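Local coordinates for protein transaminase (Bacillus megaterium, PDB 5G0A) that probably transfers amino groups between amines or amino acids and keto compounds with S selectivity, using pyridoxal-5'-phosphate as cofactor, at residues Gly41-Phe55 against Ala445-Ala457. Numbering follows the deposited sequence.
Unlike the reference sequence in segment 445-457: Gly452 (reference Glu).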
ATOM      1  N   GLY B  41     -18.605 -33.474 -26.414  1.00 26.48           N
ATOM      2  CA  GLY B  41     -19.539 -33.672 -25.310  1.00 28.03           C
ATOM      3  C   GLY B  41     -18.832 -33.629 -23.966  1.00 28.56           C
ATOM      4  O   GLY B  41     -18.277 -32.607 -23.591  1.00 27.60           O
ATOM      5  N   ASP B  42     -18.815 -34.754 -23.254  1.00 27.97           N
ATOM      6  CA  ASP B  42     -18.092 -34.831 -21.978  1.00 26.87           C
ATOM      7  C   ASP B  42     -16.748 -35.542 -22.058  1.00 27.03           C
ATOM      8  O   ASP B  42     -16.144 -35.883 -21.043  1.00 27.39           O
ATOM      9  CB  ASP B  42     -18.994 -35.433 -20.891  1.00 27.65           C
ATOM     10  CG  ASP B  42     -20.046 -34.470 -20.454  1.00 29.69           C
ATOM     11  OD1 ASP B  42     -19.705 -33.482 -19.760  1.00 28.34           O
ATOM     12  OD2 ASP B  42     -21.212 -34.662 -20.844  1.00 31.21           O
ATOM     13  N   TYR B  43     -16.258 -35.713 -23.283  1.00 27.31           N
ATOM     14  CA  TYR B  43     -15.049 -36.486 -23.527  1.00 26.69           C
ATOM     15  C   TYR B  43     -13.864 -35.697 -24.109  1.00 26.75           C
ATOM     16  O   TYR B  43     -14.044 -34.819 -24.949  1.00 30.39           O
ATOM     17  CB  TYR B  43     -15.381 -37.692 -24.425  1.00 27.13           C
ATOM     18  CG  TYR B  43     -16.080 -38.782 -23.649  1.00 28.45           C
ATOM     19  CD1 TYR B  43     -17.467 -38.783 -23.491  1.00 29.00           C
ATOM     20  CD2 TYR B  43     -15.342 -39.803 -23.060  1.00 28.85           C
ATOM     21  CE1 TYR B  43     -18.100 -39.782 -22.760  1.00 29.87           C
ATOM     22  CE2 TYR B  43     -15.968 -40.802 -22.330  1.00 30.51           C
ATOM     23  CZ  TYR B  43     -17.339 -40.790 -22.192  1.00 30.95           C
ATOM     24  OH  TYR B  43     -17.937 -41.801 -21.438  1.00 34.69           O
ATOM     25  N   LEU B  44     -12.672 -36.026 -23.620  1.00 27.46           N
ATOM     26  CA  LEU B  44     -11.408 -35.600 -24.212  1.00 28.34           C
ATOM     27  C   LEU B  44     -10.844 -36.790 -24.993  1.00 29.67           C
ATOM     28  O   LEU B  44     -10.916 -37.928 -24.531  1.00 30.41           O
ATOM     29  CB  LEU B  44     -10.410 -35.205 -23.120  1.00 28.17           C
ATOM     30  CG  LEU B  44     -11.003 -34.356 -21.972  1.00 27.95           C
ATOM     31  CD1 LEU B  44      -9.932 -34.043 -20.931  1.00 28.06           C
ATOM     32  CD2 LEU B  44     -11.704 -33.085 -22.469  1.00 28.04           C
ATOM     33  N   ILE B  45     -10.274 -36.511 -26.159  1.00 27.81           N
ATOM     34  CA  ILE B  45      -9.753 -37.569 -27.020  1.00 28.41           C
ATOM     35  C   ILE B  45      -8.264 -37.307 -27.184  1.00 28.23           C
ATOM     36  O   ILE B  45      -7.856 -36.242 -27.619  1.00 25.70           O
ATOM     37  CB  ILE B  45     -10.484 -37.633 -28.386  1.00 30.22           C
ATOM     38  CG1 ILE B  45     -11.971 -37.984 -28.211  1.00 32.27           C
ATOM     39  CG2 ILE B  45      -9.848 -38.679 -29.309  1.00 32.18           C
ATOM     40  CD1 ILE B  45     -12.902 -36.803 -28.082  1.00 34.77           C
ATOM     41  N   MET B  46      -7.452 -38.299 -26.838  1.00 27.68           N
ATOM     42  CA  MET B  46      -6.012 -38.210 -27.032  1.00 27.17           C
ATOM     43  C   MET B  46      -5.599 -38.570 -28.468  1.00 28.45           C
ATOM     44  O   MET B  46      -6.419 -39.068 -29.243  1.00 29.99           O
ATOM     45  CB  MET B  46      -5.301 -39.095 -26.007  1.00 29.08           C
ATOM     46  CG  MET B  46      -5.648 -38.721 -24.573  1.00 31.86           C
ATOM     47  SD  MET B  46      -4.681 -39.634 -23.371  1.00 35.13           S
ATOM     48  CE  MET B  46      -3.051 -38.909 -23.551  1.00 35.68           C
ATOM     49  N   PRO B  47      -4.334 -38.289 -28.842  1.00 29.73           N
ATOM     50  CA  PRO B  47      -3.945 -38.534 -30.235  1.00 29.45           C
ATOM     51  C   PRO B  47      -4.082 -40.008 -30.652  1.00 29.54           C
ATOM     52  O   PRO B  47      -4.292 -40.280 -31.812  1.00 29.77           O
ATOM     53  CB  PRO B  47      -2.471 -38.124 -30.271  1.00 29.73           C
ATOM     54  CG  PRO B  47      -2.313 -37.104 -29.167  1.00 30.71           C
ATOM     55  CD  PRO B  47      -3.317 -37.493 -28.105  1.00 31.04           C
ATOM     56  N   ASP B  48      -3.950 -40.930 -29.708  1.00 30.39           N
ATOM     57  CA  ASP B  48      -4.058 -42.368 -30.029  1.00 33.72           C
ATOM     58  C   ASP B  48      -5.504 -42.848 -30.030  1.00 36.42           C
ATOM     59  O   ASP B  48      -5.777 -44.037 -30.267  1.00 35.05           O
ATOM     60  CB  ASP B  48      -3.200 -43.213 -29.082  1.00 35.22           C
ATOM     61  CG  ASP B  48      -3.683 -43.180 -27.634  1.00 36.67           C
ATOM     62  OD1 ASP B  48      -4.739 -42.585 -27.340  1.00 36.60           O
ATOM     63  OD2 ASP B  48      -2.978 -43.756 -26.779  1.00 39.87           O
ATOM     64  N   GLY B  49      -6.424 -41.920 -29.764  1.00 33.25           N
ATOM     65  CA  GLY B  49      -7.843 -42.225 -29.725  1.00 34.66           C
ATOM     66  C   GLY B  49      -8.397 -42.586 -28.358  1.00 34.45           C
ATOM     67  O   GLY B  49      -9.590 -42.863 -28.248  1.00 37.52           O
ATOM     68  N   THR B  50      -7.549 -42.606 -27.325  1.00 36.49           N
ATOM     69  CA  THR B  50      -7.985 -42.831 -25.923  1.00 36.42           C
ATOM     70  C   THR B  50      -9.008 -41.759 -25.518  1.00 36.73           C
ATOM     71  O   THR B  50      -8.787 -40.574 -25.763  1.00 35.69           O
ATOM     72  CB  THR B  50      -6.784 -42.791 -24.945  1.00 40.42           C
ATOM     73  OG1 THR B  50      -5.856 -43.834 -25.266  1.00 42.14           O
ATOM     74  CG2 THR B  50      -7.208 -42.941 -23.458  1.00 39.07           C
ATOM     75  N   ARG B  51     -10.114 -42.185 -24.906  1.00 34.55           N
ATOM     76  CA  ARG B  51     -11.204 -41.284 -24.528  1.00 35.78           C
ATOM     77  C   ARG B  51     -11.264 -41.162 -23.019  1.00 32.93           C
ATOM     78  O   ARG B  51     -11.159 -42.159 -22.306  1.00 33.77           O
ATOM     79  CB  ARG B  51     -12.550 -41.791 -25.039  1.00 37.54           C
ATOM     80  CG  ARG B  51     -12.737 -41.759 -26.551  1.00 40.13           C
ATOM     81  CD  ARG B  51     -14.172 -42.128 -26.852  1.00 41.19           C
ATOM     82  NE  ARG B  51     -14.974 -40.959 -27.204  1.00 43.93           N
ATOM     83  CZ  ARG B  51     -16.213 -40.725 -26.778  1.00 46.30           C
ATOM     84  NH1 ARG B  51     -16.820 -41.559 -25.936  1.00 43.68           N
ATOM     85  NH2 ARG B  51     -16.839 -39.630 -27.185  1.00 45.91           N
ATOM     86  N   LEU B  52     -11.452 -39.937 -22.537  1.00 30.96           N
ATOM     87  CA  LEU B  52     -11.441 -39.651 -21.099  1.00 32.52           C
ATOM     88  C   LEU B  52     -12.729 -38.918 -20.757  1.00 32.31           C
ATOM     89  O   LEU B  52     -13.033 -37.885 -21.361  1.00 31.69           O
ATOM     90  CB  LEU B  52     -10.226 -38.786 -20.720  1.00 33.64           C
ATOM     91  CG  LEU B  52      -8.828 -39.334 -21.059  1.00 35.95           C
ATOM     92  CD1 LEU B  52      -7.751 -38.274 -20.869  1.00 37.81           C
ATOM     93  CD2 LEU B  52      -8.502 -40.597 -20.255  1.00 35.49           C
ATOM     94  N   LEU B  53     -13.516 -39.467 -19.832  1.00 29.09           N
ATOM     95  CA  LEU B  53     -14.746 -38.807 -19.422  1.00 27.75           C
ATOM     96  C   LEU B  53     -14.386 -37.748 -18.372  1.00 26.53           C
ATOM     97  O   LEU B  53     -13.802 -38.054 -17.330  1.00 28.07           O
ATOM     98  CB  LEU B  53     -15.745 -39.836 -18.837  1.00 28.27           C
ATOM     99  CG  LEU B  53     -17.027 -39.264 -18.231  1.00 29.53           C
ATOM    100  CD1 LEU B  53     -17.846 -38.453 -19.236  1.00 28.55           C
ATOM    101  CD2 LEU B  53     -17.865 -40.404 -17.629  1.00 30.40           C
ATOM    102  N   ASP B  54     -14.704 -36.491 -18.669  1.00 28.65           N
ATOM    103  CA  ASP B  54     -14.136 -35.385 -17.901  1.00 27.95           C
ATOM    104  C   ASP B  54     -15.120 -34.856 -16.853  1.00 27.75           C
ATOM    105  O   ASP B  54     -15.937 -33.994 -17.157  1.00 27.57           O
ATOM    106  CB  ASP B  54     -13.736 -34.251 -18.866  1.00 28.43           C
ATOM    107  CG  ASP B  54     -13.054 -33.093 -18.153  1.00 29.74           C
ATOM    108  OD1 ASP B  54     -12.622 -33.256 -16.991  1.00 28.04           O
ATOM    109  OD2 ASP B  54     -12.971 -32.019 -18.770  1.00 28.71           O
ATOM    110  N   PHE B  55     -15.048 -35.375 -15.626  1.00 27.86           N
ATOM    111  CA  PHE B  55     -15.926 -34.876 -14.575  1.00 27.13           C
ATOM    112  C   PHE B  55     -15.291 -33.744 -13.749  1.00 27.92           C
ATOM    113  O   PHE B  55     -15.643 -33.536 -12.580  1.00 28.24           O
ATOM    114  CB  PHE B  55     -16.542 -36.014 -13.722  1.00 28.96           C
ATOM    115  CG  PHE B  55     -17.922 -36.411 -14.169  1.00 28.34           C
ATOM    116  CD1 PHE B  55     -18.151 -36.808 -15.489  1.00 28.48           C
ATOM    117  CD2 PHE B  55     -19.005 -36.372 -13.285  1.00 29.65           C
ATOM    118  CE1 PHE B  55     -19.424 -37.154 -15.928  1.00 30.92           C
ATOM    119  CE2 PHE B  55     -20.283 -36.736 -13.713  1.00 29.32           C
ATOM    120  CZ  PHE B  55     -20.494 -37.118 -15.039  1.00 29.14           C
ATOM    121  N   ALA B 445     -19.756 -31.629 -14.641  1.00 30.70           N
ATOM    122  CA  ALA B 445     -19.764 -32.073 -16.031  1.00 29.13           C
ATOM    123  C   ALA B 445     -20.549 -31.049 -16.833  1.00 28.60           C
ATOM    124  O   ALA B 445     -20.921 -30.011 -16.290  1.00 26.76           O
ATOM    125  CB  ALA B 445     -20.384 -33.477 -16.136  1.00 30.50           C
ATOM    126  N   SER B 446     -20.799 -31.315 -18.120  1.00 27.38           N
ATOM    127  CA  SER B 446     -21.625 -30.394 -18.904  1.00 26.62           C
ATOM    128  C   SER B 446     -23.062 -30.496 -18.407  1.00 26.47           C
ATOM    129  O   SER B 446     -23.446 -31.520 -17.815  1.00 29.09           O
ATOM    130  CB  SER B 446     -21.519 -30.717 -20.394  1.00 27.63           C
ATOM    131  OG  SER B 446     -20.156 -30.894 -20.789  1.00 28.59           O
ATOM    132  N   LEU B 447     -23.846 -29.451 -18.621  1.00 26.96           N
ATOM    133  CA  LEU B 447     -25.222 -29.411 -18.137  1.00 29.51           C
ATOM    134  C   LEU B 447     -26.074 -30.510 -18.778  1.00 31.75           C
ATOM    135  O   LEU B 447     -27.032 -30.997 -18.157  1.00 31.84           O
ATOM    136  CB  LEU B 447     -25.857 -28.054 -18.397  1.00 28.10           C
ATOM    137  CG  LEU B 447     -25.056 -26.833 -17.880  1.00 28.60           C
ATOM    138  CD1 LEU B 447     -25.859 -25.560 -18.036  1.00 29.68           C
ATOM    139  CD2 LEU B 447     -24.627 -27.059 -16.438  1.00 30.68           C
ATOM    140  N   ASN B 448     -25.705 -30.879 -20.004  1.00 31.38           N
ATOM    141  CA  ASN B 448     -26.392 -31.948 -20.745  1.00 31.69           C
ATOM    142  C   ASN B 448     -25.744 -33.343 -20.636  1.00 32.31           C
ATOM    143  O   ASN B 448     -25.967 -34.214 -21.505  1.00 32.54           O
ATOM    144  CB  ASN B 448     -26.555 -31.532 -22.216  1.00 30.55           C
ATOM    145  CG  ASN B 448     -25.224 -31.434 -22.944  1.00 33.18           C
ATOM    146  OD1 ASN B 448     -24.182 -31.328 -22.325  1.00 31.42           O
ATOM    147  ND2 ASN B 448     -25.263 -31.482 -24.274  1.00 32.84           N
ATOM    148  N   VAL B 449     -24.942 -33.555 -19.590  1.00 29.32           N
ATOM    149  CA  VAL B 449     -24.270 -34.837 -19.346  1.00 30.27           C
ATOM    150  C   VAL B 449     -25.327 -35.945 -19.312  1.00 31.51           C
ATOM    151  O   VAL B 449     -26.447 -35.721 -18.870  1.00 30.17           O
ATOM    152  CB  VAL B 449     -23.398 -34.830 -18.056  1.00 29.80           C
ATOM    153  CG1 VAL B 449     -24.242 -34.687 -16.780  1.00 30.99           C
ATOM    154  CG2 VAL B 449     -22.504 -36.068 -17.973  1.00 29.56           C
ATOM    155  N   SER B 450     -24.983 -37.105 -19.851  1.00 31.35           N
ATOM    156  CA  SER B 450     -25.956 -38.207 -19.914  1.00 32.86           C
ATOM    157  C   SER B 450     -26.007 -38.979 -18.607  1.00 33.73           C
ATOM    158  O   SER B 450     -25.046 -38.996 -17.831  1.00 33.91           O
ATOM    159  CB  SER B 450     -25.613 -39.151 -21.079  1.00 30.31           C
ATOM    160  OG  SER B 450     -24.435 -39.893 -20.800  1.00 32.34           O
ATOM    161  N   ARG B 451     -27.136 -39.649 -18.375  1.00 35.38           N
ATOM    162  CA  ARG B 451     -27.258 -40.565 -17.244  1.00 38.26           C
ATOM    163  C   ARG B 451     -26.175 -41.632 -17.301  1.00 34.65           C
ATOM    164  O   ARG B 451     -25.584 -41.961 -16.282  1.00 35.62           O
ATOM    165  CB  ARG B 451     -28.655 -41.220 -17.214  1.00 40.56           C
ATOM    166  CG  ARG B 451     -29.810 -40.237 -17.030  1.00 46.18           C
ATOM    167  CD  ARG B 451     -30.106 -39.964 -15.557  1.00 50.45           C
ATOM    168  NE  ARG B 451     -31.040 -38.849 -15.343  1.00 53.72           N
ATOM    169  CZ  ARG B 451     -32.225 -38.943 -14.739  1.00 53.86           C
ATOM    170  NH1 ARG B 451     -32.665 -40.107 -14.270  1.00 54.04           N
ATOM    171  NH2 ARG B 451     -32.977 -37.859 -14.592  1.00 52.95           N
ATOM    172  N   GLY B 452     -25.914 -42.162 -18.498  1.00 37.22           N
ATOM    173  CA  GLY B 452     -24.878 -43.191 -18.684  1.00 36.61           C
ATOM    174  C   GLY B 452     -23.503 -42.711 -18.271  1.00 36.10           C
ATOM    175  O   GLY B 452     -22.733 -43.457 -17.677  1.00 32.47           O
ATOM    176  N   ASP B 453     -23.177 -41.461 -18.600  1.00 33.62           N
ATOM    177  CA  ASP B 453     -21.900 -40.906 -18.184  1.00 33.45           C
ATOM    178  C   ASP B 453     -21.853 -40.593 -16.677  1.00 30.41           C
ATOM    179  O   ASP B 453     -20.840 -40.842 -16.046  1.00 32.38           O
ATOM    180  CB  ASP B 453     -21.493 -39.703 -19.063  1.00 32.86           C
ATOM    181  CG  ASP B 453     -20.998 -40.135 -20.448  1.00 34.44           C
ATOM    182  OD1 ASP B 453     -20.457 -41.258 -20.592  1.00 35.25           O
ATOM    183  OD2 ASP B 453     -21.119 -39.346 -21.394  1.00 35.18           O
ATOM    184  N   ILE B 454     -22.940 -40.079 -16.105  1.00 32.13           N
ATOM    185  CA  ILE B 454     -23.013 -39.965 -14.637  1.00 32.48           C
ATOM    186  C   ILE B 454     -22.787 -41.334 -13.978  1.00 32.94           C
ATOM    187  O   ILE B 454     -21.982 -41.466 -13.058  1.00 34.23           O
ATOM    188  CB  ILE B 454     -24.342 -39.332 -14.156  1.00 31.54           C
ATOM    189  CG1 ILE B 454     -24.415 -37.858 -14.561  1.00 31.09           C
ATOM    190  CG2 ILE B 454     -24.505 -39.495 -12.637  1.00 33.06           C
ATOM    191  CD1 ILE B 454     -25.814 -37.271 -14.462  1.00 30.12           C
ATOM    192  N   ASP B 455     -23.472 -42.365 -14.469  1.00 37.87           N
ATOM    193  CA  ASP B 455     -23.271 -43.732 -13.939  1.00 37.96           C
ATOM    194  C   ASP B 455     -21.821 -44.197 -14.040  1.00 37.59           C
ATOM    195  O   ASP B 455     -21.285 -44.763 -13.092  1.00 36.46           O
ATOM    196  CB  ASP B 455     -24.185 -44.749 -14.647  1.00 39.01           C
ATOM    197  CG  ASP B 455     -25.655 -44.570 -14.292  1.00 39.47           C
ATOM    198  OD1 ASP B 455     -25.981 -43.787 -13.375  1.00 42.32           O
ATOM    199  OD2 ASP B 455     -26.493 -45.206 -14.953  1.00 40.67           O
ATOM    200  N   LYS B 456     -21.189 -43.940 -15.184  1.00 37.09           N
ATOM    201  CA  LYS B 456     -19.786 -44.302 -15.393  1.00 35.64           C
ATOM    202  C   LYS B 456     -18.851 -43.564 -14.428  1.00 34.89           C
ATOM    203  O   LYS B 456     -17.910 -44.143 -13.889  1.00 35.30           O
ATOM    204  CB  LYS B 456     -19.388 -44.062 -16.859  1.00 35.77           C
ATOM    205  CG  LYS B 456     -17.919 -44.318 -17.174  1.00 38.82           C
ATOM    206  CD  LYS B 456     -17.669 -44.343 -18.676  1.00 42.15           C
ATOM    207  CE  LYS B 456     -16.192 -44.154 -19.006  1.00 39.68           C
ATOM    208  NZ  LYS B 456     -15.999 -44.009 -20.475  1.00 45.37           N
ATOM    209  N   ALA B 457     -19.116 -42.277 -14.212  1.00 34.72           N
ATOM    210  CA  ALA B 457     -18.292 -41.491 -13.319  1.00 34.46           C
ATOM    211  C   ALA B 457     -18.452 -41.961 -11.870  1.00 34.07           C
ATOM    212  O   ALA B 457     -17.466 -42.108 -11.141  1.00 35.95           O
ATOM    213  CB  ALA B 457     -18.624 -40.006 -13.462  1.00 33.32           C
TER
HETATM  214  O   HOH W   1     -22.067 -33.045 -23.059  1.00 30.41           O
HETATM  215  O   HOH W   2     -22.522 -36.970 -21.520  1.00 32.87           O
HETATM  216  O   HOH W   3     -13.426 -43.223 -20.782  1.00 40.10           O
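Asp42 OD1 takes two hydrogen bonds from Ser446. Ser446 N comes in on the syn lone pair, 2.9 Å from Asp42 OD1, and Ser446 OG sits 2.8 Å from that oxygen, above the carboxylate plane. These bonds tie the β-hairpin of strands 43-45 and 51-54 to the loop that leads into helix 451-468 of this class-III aminotransferase. Asp42 OD2 lies against Val449 and accepts from two waters, one shared with Asn448 OD1, the other with Ser450 N and Asp453 OD2. Tyr43 OH donates to Asp453 OD1 at 2.7 Å, meeting it from above the carboxylate plane. Tyr43 OH also accepts from Lys456 NZ at 3.1 Å. The lysine chain is extended, which carries NZ to the edge of the ring. A phenylalanine in place of Tyr43 would probably leave Asp453 OD1 and Lys456 NZ without their shared hydroxyl. Arg51 NH1 lies over the centre of one face of the Tyr43 ring, and Leu53 CD1 over the opposite face toward its rim. Leu53 CD2 packs on Lys456 CG. Deeper in, helix 451-457 runs nearly perpendicular to strand 51-54, and Phe55 packs on both loop and helix. Two methyls clamp its ring by CH-pi contacts: Ala445 CB over one face, and Ala457 CB over the opposite face, 3.5 Å from the Phe55 centroid.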